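Local coordinates for protein DNA primase (Aquifex aeolicus, PDB 2AU3) that synthesises the short RNA primers from which DNA polymerase starts during DNA replication, probably with magnesium-dependent catalysis in its central core domain, at residues Val190-Asp195 with Ile201-Arg206; Pro214-Ser219 with Glu251-Leu256; Ala303-Ile308 with Thr367-Tyr372; Ala307-Leu312 with Leu374-Asp379. All blocks are in the same frame, centred on the assembly; numbering follows the deposited sequence.

Contact 1 of 4, residues Val190-Asp195 with Ile201-Arg206; sequences VIPIKD and IGFGGR
I191 and G204 exchange two backbone hydrogen bonds, I191 N to G204 O at 2.7 Å and G204 N to I191 O at 2.8 Å, and so set the antiparallel register of V190-D195 against I201-R206. The next hydrogen-bonded position, I193 opposite G202, departs from the regular ladder. I193 O accepts a bond from I201 N (2.8 Å, 166°) and a weak, bent one from G202 N, while I193 N donates to G202 O. With two residues facing one, this is a classic beta bulge.

Side chains divide between the faces. On that of V190, P192 and F203, V190 CG1 reaches F203 CD1 at 3.3 Å, with CG1 anti to the backbone N (171°) and turned to the ring. P192 CB meets the same F203 CD1 at 4.1 Å. The backbone I191 O lies at the edge of the F203 ring, near its plane. On the other face I193 CD1 reaches across to G204 N, 3.7 Å away, where glycine brings no side chain of its own.

Beyond the pair, D195 forms a salt bridge with R199 in the hairpin connection, and K194 one with D144. The hairpin supplies the two central strands of a four-stranded antiparallel sheet between strands 146-147 and 216-218, with helix 101-122 packed over V190, P192 and F203 and helix 253-261 touching I191 and R206.

Contact 2 of 4, residues Pro214-Ser219 with Glu251-Leu256; sequences PKYINS and EGYFDL
The rings of Y216 and Y253 lie almost parallel, their planes only 18° apart, yet they are displaced so far that little of one ring lies over the other and their centroids stand 5.3 Å apart. Contact is therefore made by one flank of each ring: Y216 CD1 comes within 3.6 Å of Y253 CE2, and Y216 CE1 lies 3.8 Å from Y253 CD2. F254 CB sits 3.9 Å above one face of the Y253 ring, offset toward its rim. One side chain comes from a strand and the other from the first turn of a helix, and the two pass head to tail. In Y216 the ring carbon CG stands anti to the backbone N (chi1 -180°), which carries the ring out from its strand, whereas in Y253 CG is wedged between the backbone N and the carbonyl carbon (chi1 75°).

This aromatic pair bridges two parts of the polymerase core. Y216 belongs to strand 216-218, an outermost strand of the antiparallel sheet in the N-terminal part of the core, and Y253 opens helix 253-261 of the Toprim fold. G252 is the N-cap of that helix; its backbone N also donates a weak bond to D255 OD2 at 3.0 Å, while L256 N closes the first turn on G252 O. Just before the cap stands E251, predicted to bind the catalytic magnesium ion, with its OE2 accepting a hydrogen bond from the backbone N of D295. Y253 also packs against F232 of strand 231-232, as does L256 one turn further into the helix.

Contact 3 of 4, residues Ala303-Ile308 with Thr367-Tyr372; sequences AMKSAI and TREFRY
K305 and E369 make the direct contact between A303-I308 and T367-Y372, a salt bridge in which K305 NZ stands 3.4 Å from E369 OE2. As a hydrogen bond it is weak, and a single carboxylate oxygen does the touching. The side chains cross at about a right angle: E369 is extended beyond CG, while the lysine chain bends at its last torsion (chi4 -120°), which turns the ammonium group toward the acid. Close by, a water donates to the backbone K305 O at 2.5 Å and is hydrogen-bonded to Y372 OH at 2.9 Å, a second and indirect bridge.

This polar side of the interface is loose and open to solvent, with K305 and Y372 both exposed. Tighter packing lies behind it: Y373 of helix 363-374 touches I308, which is buried against V318, P320 and L351. Within the helical domain itself, F370 stacks on F390 and packs against L355 and I356. Charged and water-mediated links thus flank the apolar packing of Y373 on I308, at a junction where helix 298-313 of the Toprim fold meets helix 363-374 of the DnaG helical domain.

Contact 4 of 4, residues Ala307-Leu312 with Leu374-Asp379; sequences AIPLLL and LGFISD
F376 keeps its ring carbon CG anti to the carbonyl carbon (chi1 -60°), and with the ring turned to chi2 -77° one face is presented squarely to P309. P309 CB sits 3.5 Å from the centroid of the F376 ring, only 7° off the ring normal, a CH-pi contact over the centre of the face. P309 CG follows at 3.8 Å from F376 CE2, so the two side chains run side by side in one direction.

One turn further along the helix, L312 CB meets F376 CB at 3.8 Å. The isobutyl end of L312 continues to I377: L312 CD2 lies 3.8 Å from I377 CD1. The CB of I377 points away from the helix, and it is the far end of its CG1 branch that returns to make this touch.

Two acceptors, L312 O and F376 O, approach each other without a bond between them. A water donates to L312 O at 3.1 Å and is also hydrogen-bonded to S378 OG at 2.6 Å, tying the helix backbone to the segment after F376. Y372 meets the F376 ring edge-to-face and also touches P309.

L374 to I377 form a type I beta turn, and D379 is the N-cap of helix 380-394, its OD1 making a weak bond to V381 N. The arrangement is the loop between helices 363-374 and 380-394 of the DnaG helical domain, laid by its aromatic and aliphatic side chains against helix 298-313 of the Toprim fold, which is kinked at P309.

How the contacts relate
The four contacts follow the primase from its core sheet to its helical domain. Contacts 1 and 2 share that sheet, with G205 N 2.8 Å from I217 O, and Y253 OH packs 3.1 Å from R206 CB. Contacts 3 and 4 both use helix 298-313, sharing A307 and I308, and Y372 OH of one lies 3.7 Å from P309 CG of the other. The predicted magnesium site touches contact 2, which holds E251, and E251 OE1 comes within 4.2 Å of A303 CB in contact 3. The side chain of K305 is about 11 Å from that of D297, another residue predicted to bind magnesium, whereas contact 4 lies away from the site. Contacts 1 and 3 are about 31 Å apart between centres.

Contact 1 of 4, residues Val190-Asp195 with Ile201-Arg206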
# COMPACT_ATOMS: atom_id res chain seq x y z
N VAL A 190 -12.07 3.96 -4.89
CA VAL A 190 -11.65 3.35 -3.67
C VAL A 190 -10.26 2.78 -3.88
O VAL A 190 -10.00 2.12 -4.89
CB VAL A 190 -12.61 2.24 -3.24
CG1 VAL A 190 -12.04 1.48 -2.08
CG2 VAL A 190 -14.01 2.82 -2.85
N ILE A 191 -9.37 3.05 -2.93
CA ILE A 191 -8.02 2.50 -2.95
C ILE A 191 -7.85 1.66 -1.69
O ILE A 191 -7.74 2.20 -0.58
CB ILE A 191 -6.96 3.65 -3.00
CG1 ILE A 191 -7.27 4.65 -4.13
CG2 ILE A 191 -5.56 3.09 -3.18
CD1 ILE A 191 -7.94 5.96 -3.63
N PRO A 192 -7.90 0.34 -1.85
CA PRO A 192 -7.77 -0.55 -0.71
C PRO A 192 -6.44 -0.36 -0.01
O PRO A 192 -5.42 -0.18 -0.67
CB PRO A 192 -7.83 -1.93 -1.35
CG PRO A 192 -8.71 -1.69 -2.56
CD PRO A 192 -8.12 -0.40 -3.10
N ILE A 193 -6.48 -0.40 1.31
CA ILE A 193 -5.30 -0.29 2.14
C ILE A 193 -5.02 -1.67 2.70
O ILE A 193 -5.91 -2.27 3.33
CB ILE A 193 -5.54 0.71 3.27
CG1 ILE A 193 -5.82 2.11 2.68
CG2 ILE A 193 -4.35 0.71 4.22
CD1 ILE A 193 -6.09 3.20 3.72
N LYS A 194 -3.82 -2.18 2.42
CA LYS A 194 -3.41 -3.52 2.85
C LYS A 194 -2.34 -3.45 3.91
O LYS A 194 -1.47 -2.57 3.85
CB LYS A 194 -2.88 -4.35 1.66
CG LYS A 194 -3.94 -4.58 0.59
CD LYS A 194 -3.44 -5.37 -0.61
CE LYS A 194 -4.54 -5.45 -1.69
NZ LYS A 194 -4.29 -6.55 -2.66
N ASP A 195 -2.34 -4.39 4.84
CA ASP A 195 -1.22 -4.49 5.77
C ASP A 195 0.01 -5.04 5.04
O ASP A 195 -0.12 -5.48 3.91
CB ASP A 195 -1.60 -5.29 7.02
CG ASP A 195 -1.91 -6.74 6.74
OD1 ASP A 195 -1.55 -7.29 5.67
OD2 ASP A 195 -2.51 -7.44 7.60
N ILE A 201 -7.15 -4.08 5.10
CA ILE A 201 -7.52 -3.67 6.45
C ILE A 201 -8.43 -2.44 6.44
O ILE A 201 -8.93 -2.04 7.49
CB ILE A 201 -6.26 -3.41 7.34
CG1 ILE A 201 -5.30 -2.39 6.68
CG2 ILE A 201 -5.57 -4.73 7.67
CD1 ILE A 201 -4.26 -1.85 7.65
N GLY A 202 -8.64 -1.86 5.27
CA GLY A 202 -9.49 -0.68 5.11
C GLY A 202 -9.33 -0.07 3.74
O GLY A 202 -8.79 -0.72 2.81
N PHE A 203 -9.81 1.18 3.61
CA PHE A 203 -9.82 1.88 2.32
C PHE A 203 -9.47 3.36 2.46
O PHE A 203 -9.73 3.97 3.49
CB PHE A 203 -11.19 1.77 1.67
CG PHE A 203 -11.67 0.35 1.52
CD1 PHE A 203 -11.17 -0.45 0.48
CD2 PHE A 203 -12.59 -0.19 2.41
CE1 PHE A 203 -11.61 -1.78 0.34
CE2 PHE A 203 -13.05 -1.51 2.27
CZ PHE A 203 -12.55 -2.31 1.26
N GLY A 204 -8.86 3.89 1.40
CA GLY A 204 -8.93 5.31 1.07
C GLY A 204 -9.95 5.51 -0.05
O GLY A 204 -10.23 4.60 -0.83
N GLY A 205 -10.55 6.70 -0.11
CA GLY A 205 -11.50 7.05 -1.13
C GLY A 205 -11.23 8.46 -1.63
O GLY A 205 -11.17 9.41 -0.85
N ARG A 206 -11.09 8.57 -2.94
CA ARG A 206 -10.82 9.86 -3.61
C ARG A 206 -12.13 10.30 -4.24
O ARG A 206 -12.65 9.61 -5.09
CB ARG A 206 -9.78 9.64 -4.72
CG ARG A 206 -9.65 10.78 -5.76
CD ARG A 206 -9.55 12.17 -5.14
NE ARG A 206 -8.35 12.88 -5.57
CZ ARG A 206 -8.35 14.05 -6.19
NH1 ARG A 206 -9.50 14.67 -6.46
NH2 ARG A 206 -7.20 14.62 -6.55

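Contact 2 of 4, residues Pro214-Ser219 with Glu251-Leu256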
# COMPACT_ATOMS: atom_id res chain seq x y z
N PRO A 214 -14.09 16.28 2.09
CA PRO A 214 -12.68 16.22 1.72
C PRO A 214 -12.48 15.44 0.44
O PRO A 214 -13.27 14.53 0.13
CB PRO A 214 -12.03 15.49 2.90
CG PRO A 214 -12.93 15.78 4.04
CD PRO A 214 -14.31 15.74 3.45
N LYS A 215 -11.44 15.80 -0.31
CA LYS A 215 -11.16 15.14 -1.57
C LYS A 215 -10.75 13.69 -1.30
O LYS A 215 -11.01 12.82 -2.13
CB LYS A 215 -10.04 15.88 -2.33
CG LYS A 215 -10.52 17.02 -3.24
CD LYS A 215 -9.32 17.80 -3.78
CE LYS A 215 -9.58 19.31 -3.91
NZ LYS A 215 -8.26 20.06 -3.92
N TYR A 216 -10.10 13.45 -0.16
CA TYR A 216 -9.64 12.12 0.23
C TYR A 216 -10.04 11.77 1.65
O TYR A 216 -9.85 12.57 2.58
CB TYR A 216 -8.11 12.01 0.06
CG TYR A 216 -7.54 10.66 0.44
CD1 TYR A 216 -7.59 9.59 -0.45
CD2 TYR A 216 -6.95 10.46 1.69
CE1 TYR A 216 -7.07 8.34 -0.11
CE2 TYR A 216 -6.42 9.21 2.04
CZ TYR A 216 -6.48 8.16 1.14
OH TYR A 216 -5.97 6.93 1.49
N ILE A 217 -10.59 10.57 1.83
CA ILE A 217 -10.84 10.07 3.18
C ILE A 217 -10.31 8.65 3.36
O ILE A 217 -10.14 7.90 2.37
CB ILE A 217 -12.33 10.15 3.57
CG1 ILE A 217 -13.17 9.28 2.63
CG2 ILE A 217 -12.83 11.62 3.56
CD1 ILE A 217 -14.63 9.24 3.00
N ASN A 218 -10.02 8.28 4.60
CA ASN A 218 -9.60 6.93 4.95
C ASN A 218 -10.63 6.32 5.86
O ASN A 218 -11.41 7.05 6.48
CB ASN A 218 -8.32 6.96 5.77
CG ASN A 218 -7.14 7.34 4.97
OD1 ASN A 218 -6.86 6.74 3.93
ND2 ASN A 218 -6.40 8.34 5.45
N SER A 219 -10.59 5.00 5.97
CA SER A 219 -11.26 4.32 7.06
C SER A 219 -10.85 4.98 8.40
O SER A 219 -9.72 5.40 8.58
CB SER A 219 -10.86 2.84 7.03
OG SER A 219 -11.29 2.26 5.80
N GLU A 251 4.53 11.00 -1.38
CA GLU A 251 3.62 11.59 -0.38
C GLU A 251 2.31 10.87 -0.21
O GLU A 251 1.77 10.82 0.90
CB GLU A 251 3.32 13.06 -0.69
CG GLU A 251 4.56 13.93 -0.79
CD GLU A 251 4.26 15.43 -0.71
OE1 GLU A 251 3.88 15.90 0.39
OE2 GLU A 251 4.44 16.14 -1.74
N GLY A 252 1.73 10.36 -1.30
CA GLY A 252 0.39 9.80 -1.24
C GLY A 252 0.16 8.69 -2.26
O GLY A 252 1.06 8.36 -3.04
N TYR A 253 -1.06 8.14 -2.26
CA TYR A 253 -1.38 6.95 -3.06
C TYR A 253 -1.26 7.20 -4.57
O TYR A 253 -0.85 6.31 -5.31
CB TYR A 253 -2.82 6.47 -2.73
CG TYR A 253 -3.88 7.34 -3.34
CD1 TYR A 253 -4.41 7.05 -4.60
CD2 TYR A 253 -4.33 8.48 -2.68
CE1 TYR A 253 -5.35 7.87 -5.18
CE2 TYR A 253 -5.29 9.31 -3.25
CZ TYR A 253 -5.80 8.99 -4.50
OH TYR A 253 -6.74 9.79 -5.09
N PHE A 254 -1.67 8.39 -5.02
CA PHE A 254 -1.70 8.69 -6.45
C PHE A 254 -0.26 8.75 -6.97
O PHE A 254 0.02 8.20 -8.01
CB PHE A 254 -2.46 10.00 -6.75
CG PHE A 254 -2.32 10.49 -8.15
CD1 PHE A 254 -3.00 9.87 -9.20
CD2 PHE A 254 -1.47 11.57 -8.44
CE1 PHE A 254 -2.86 10.32 -10.50
CE2 PHE A 254 -1.31 12.02 -9.75
CZ PHE A 254 -2.01 11.39 -10.78
N ASP A 255 0.65 9.37 -6.24
CA ASP A 255 2.06 9.37 -6.67
C ASP A 255 2.59 7.94 -6.74
O ASP A 255 3.40 7.63 -7.58
CB ASP A 255 2.95 10.15 -5.69
CG ASP A 255 2.31 11.44 -5.23
OD1 ASP A 255 2.34 12.42 -5.99
OD2 ASP A 255 1.75 11.56 -4.10
N LEU A 256 2.17 7.09 -5.80
CA LEU A 256 2.69 5.75 -5.77
C LEU A 256 2.16 4.98 -6.98
O LEU A 256 2.92 4.29 -7.67
CB LEU A 256 2.30 5.02 -4.46
CG LEU A 256 2.92 3.61 -4.27
CD1 LEU A 256 3.17 3.38 -2.77
CD2 LEU A 256 2.05 2.47 -4.83

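Contact 3 of 4, residues Ala303-Ile308 with Thr367-Tyr372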
# COMPACT_ATOMS: atom_id res chain seq x y z
N ALA A 303 7.80 19.27 3.97
CA ALA A 303 7.36 17.94 4.39
C ALA A 303 8.50 16.92 4.38
O ALA A 303 8.56 16.05 5.25
CB ALA A 303 6.16 17.45 3.56
N MET A 304 9.44 17.07 3.46
CA MET A 304 10.62 16.23 3.41
C MET A 304 11.48 16.49 4.64
O MET A 304 12.01 15.57 5.24
CB MET A 304 11.45 16.47 2.12
CG MET A 304 10.77 15.95 0.79
SD MET A 304 11.85 15.56 -0.67
CE MET A 304 13.05 15.09 0.07
N LYS A 305 11.61 17.76 5.01
CA LYS A 305 12.37 18.12 6.21
C LYS A 305 11.75 17.61 7.51
O LYS A 305 12.46 17.19 8.42
CB LYS A 305 12.62 19.63 6.26
CG LYS A 305 13.62 20.09 5.19
CD LYS A 305 13.55 21.60 4.94
CE LYS A 305 14.07 21.94 3.56
NZ LYS A 305 15.25 22.86 3.58
N SER A 306 10.42 17.64 7.61
CA SER A 306 9.74 17.03 8.75
C SER A 306 9.91 15.51 8.83
O SER A 306 9.92 14.92 9.92
CB SER A 306 8.26 17.39 8.76
OG SER A 306 8.11 18.80 8.70
N ALA A 307 10.00 14.85 7.68
CA ALA A 307 10.03 13.37 7.66
C ALA A 307 11.43 12.81 7.91
O ALA A 307 11.60 11.71 8.43
CB ALA A 307 9.45 12.84 6.34
N ILE A 308 12.45 13.58 7.53
CA ILE A 308 13.84 13.13 7.57
C ILE A 308 14.32 12.68 8.96
O ILE A 308 14.91 11.62 9.09
CB ILE A 308 14.78 14.23 6.97
CG1 ILE A 308 14.66 14.27 5.46
CG2 ILE A 308 16.20 13.98 7.37
CD1 ILE A 308 15.33 15.49 4.75
N THR A 367 25.08 24.95 8.56
CA THR A 367 25.60 24.37 9.80
C THR A 367 24.43 24.04 10.71
O THR A 367 24.41 22.99 11.35
CB THR A 367 26.55 25.35 10.50
OG1 THR A 367 27.77 25.45 9.76
CG2 THR A 367 26.99 24.78 11.87
N ARG A 368 23.44 24.94 10.74
CA ARG A 368 22.25 24.76 11.56
C ARG A 368 21.56 23.44 11.21
O ARG A 368 21.21 22.66 12.09
CB ARG A 368 21.27 25.91 11.33
CG ARG A 368 20.78 26.54 12.60
CD ARG A 368 19.26 26.65 12.69
NE ARG A 368 18.81 27.96 12.24
CZ ARG A 368 17.58 28.42 12.36
NH1 ARG A 368 16.61 27.69 12.90
NH2 ARG A 368 17.32 29.64 11.92
N GLU A 369 21.38 23.23 9.90
CA GLU A 369 20.68 22.05 9.39
C GLU A 369 21.48 20.81 9.70
O GLU A 369 20.97 19.86 10.26
CB GLU A 369 20.49 22.15 7.87
CG GLU A 369 19.21 22.84 7.44
CD GLU A 369 18.74 22.37 6.06
OE1 GLU A 369 19.54 22.46 5.09
OE2 GLU A 369 17.57 21.93 5.95
N PHE A 370 22.76 20.85 9.35
CA PHE A 370 23.68 19.73 9.60
C PHE A 370 23.67 19.29 11.06
O PHE A 370 23.50 18.09 11.35
CB PHE A 370 25.09 20.12 9.18
CG PHE A 370 26.07 18.98 9.24
CD1 PHE A 370 26.21 18.11 8.17
CD2 PHE A 370 26.89 18.80 10.35
CE1 PHE A 370 27.15 17.06 8.22
CE2 PHE A 370 27.81 17.76 10.40
CZ PHE A 370 27.93 16.89 9.34
N ARG A 371 23.85 20.24 11.97
CA ARG A 371 23.90 19.90 13.38
C ARG A 371 22.54 19.42 13.87
O ARG A 371 22.46 18.53 14.69
CB ARG A 371 24.46 21.05 14.22
CG ARG A 371 23.44 21.81 15.03
CD ARG A 371 23.94 23.18 15.58
NE ARG A 371 24.47 23.07 16.94
CZ ARG A 371 24.57 24.07 17.80
NH1 ARG A 371 24.20 25.31 17.45
NH2 ARG A 371 25.07 23.85 19.01
N TYR A 372 21.46 20.00 13.35
CA TYR A 372 20.11 19.51 13.64
C TYR A 372 19.91 18.05 13.16
O TYR A 372 19.48 17.20 13.93
CB TYR A 372 19.08 20.44 13.04
CG TYR A 372 17.66 19.95 13.06
CD1 TYR A 372 16.87 20.07 14.21
CD2 TYR A 372 17.08 19.41 11.92
CE1 TYR A 372 15.55 19.63 14.22
CE2 TYR A 372 15.77 18.98 11.92
CZ TYR A 372 15.01 19.07 13.07
OH TYR A 372 13.71 18.64 13.06
O HOH W 1 12.76 18.76 10.36

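Contact 4 of 4, residues Ala307-Leu312 with Leu374-Asp379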
# COMPACT_ATOMS: atom_id res chain seq x y z
N ALA A 307 10.00 14.85 7.68
CA ALA A 307 10.03 13.37 7.66
C ALA A 307 11.43 12.81 7.91
O ALA A 307 11.60 11.71 8.43
CB ALA A 307 9.45 12.84 6.34
N ILE A 308 12.45 13.58 7.53
CA ILE A 308 13.84 13.13 7.57
C ILE A 308 14.32 12.68 8.96
O ILE A 308 14.91 11.62 9.09
CB ILE A 308 14.78 14.23 6.97
CG1 ILE A 308 14.66 14.27 5.46
CG2 ILE A 308 16.20 13.98 7.37
CD1 ILE A 308 15.33 15.49 4.75
N PRO A 309 14.07 13.47 10.02
CA PRO A 309 14.46 13.04 11.36
C PRO A 309 13.77 11.74 11.79
O PRO A 309 14.36 10.97 12.55
CB PRO A 309 13.97 14.20 12.23
CG PRO A 309 14.03 15.38 11.28
CD PRO A 309 13.45 14.81 10.04
N LEU A 310 12.55 11.50 11.35
CA LEU A 310 11.90 10.22 11.68
C LEU A 310 12.64 9.06 11.02
O LEU A 310 12.83 8.01 11.64
CB LEU A 310 10.42 10.18 11.27
CG LEU A 310 9.57 11.42 11.54
CD1 LEU A 310 8.18 11.19 10.98
CD2 LEU A 310 9.52 11.77 13.03
N LEU A 311 13.07 9.27 9.78
CA LEU A 311 13.84 8.25 9.06
C LEU A 311 15.23 8.04 9.70
O LEU A 311 15.65 6.89 9.92
CB LEU A 311 13.94 8.59 7.56
CG LEU A 311 12.57 8.59 6.84
CD1 LEU A 311 12.70 9.14 5.46
CD2 LEU A 311 12.00 7.16 6.79
N LEU A 312 15.92 9.15 9.98
CA LEU A 312 17.21 9.08 10.66
C LEU A 312 17.11 8.32 11.99
O LEU A 312 17.91 7.43 12.24
CB LEU A 312 17.85 10.47 10.83
CG LEU A 312 18.20 11.20 9.53
CD1 LEU A 312 18.67 12.64 9.81
CD2 LEU A 312 19.25 10.42 8.70
N LEU A 374 22.14 15.81 12.40
CA LEU A 374 23.10 15.01 13.14
C LEU A 374 22.57 14.48 14.46
O LEU A 374 22.97 13.38 14.89
CB LEU A 374 24.37 15.81 13.41
CG LEU A 374 25.68 15.03 13.24
CD1 LEU A 374 25.76 14.41 11.88
CD2 LEU A 374 26.91 15.89 13.54
N GLY A 375 21.68 15.24 15.10
CA GLY A 375 21.16 14.89 16.41
C GLY A 375 20.17 13.73 16.40
O GLY A 375 19.67 13.34 17.45
N PHE A 376 19.89 13.19 15.21
CA PHE A 376 18.93 12.07 15.08
C PHE A 376 19.63 10.74 14.72
O PHE A 376 18.99 9.68 14.59
CB PHE A 376 17.81 12.41 14.08
CG PHE A 376 16.99 13.61 14.46
CD1 PHE A 376 16.00 13.53 15.45
CD2 PHE A 376 17.17 14.83 13.82
CE1 PHE A 376 15.24 14.65 15.82
CE2 PHE A 376 16.38 15.95 14.15
CZ PHE A 376 15.42 15.86 15.16
N ILE A 377 20.95 10.81 14.56
CA ILE A 377 21.79 9.65 14.26
C ILE A 377 22.03 8.89 15.55
O ILE A 377 22.60 9.44 16.50
CB ILE A 377 23.16 10.15 13.66
CG1 ILE A 377 22.93 10.81 12.30
CG2 ILE A 377 24.17 9.01 13.50
CD1 ILE A 377 21.89 10.08 11.45
N SER A 378 21.60 7.64 15.62
CA SER A 378 21.85 6.86 16.84
C SER A 378 23.23 6.19 16.83
O SER A 378 23.81 5.93 17.89
CB SER A 378 20.73 5.86 17.14
OG SER A 378 20.83 4.72 16.32
N ASP A 379 23.78 5.97 15.64
CA ASP A 379 25.13 5.44 15.49
C ASP A 379 26.19 6.53 15.76
O ASP A 379 26.54 7.32 14.88
CB ASP A 379 25.32 4.84 14.09
CG ASP A 379 26.61 4.05 13.97
OD1 ASP A 379 27.46 4.16 14.87
OD2 ASP A 379 26.87 3.28 13.01
O HOH W 2 19.34 5.74 14.44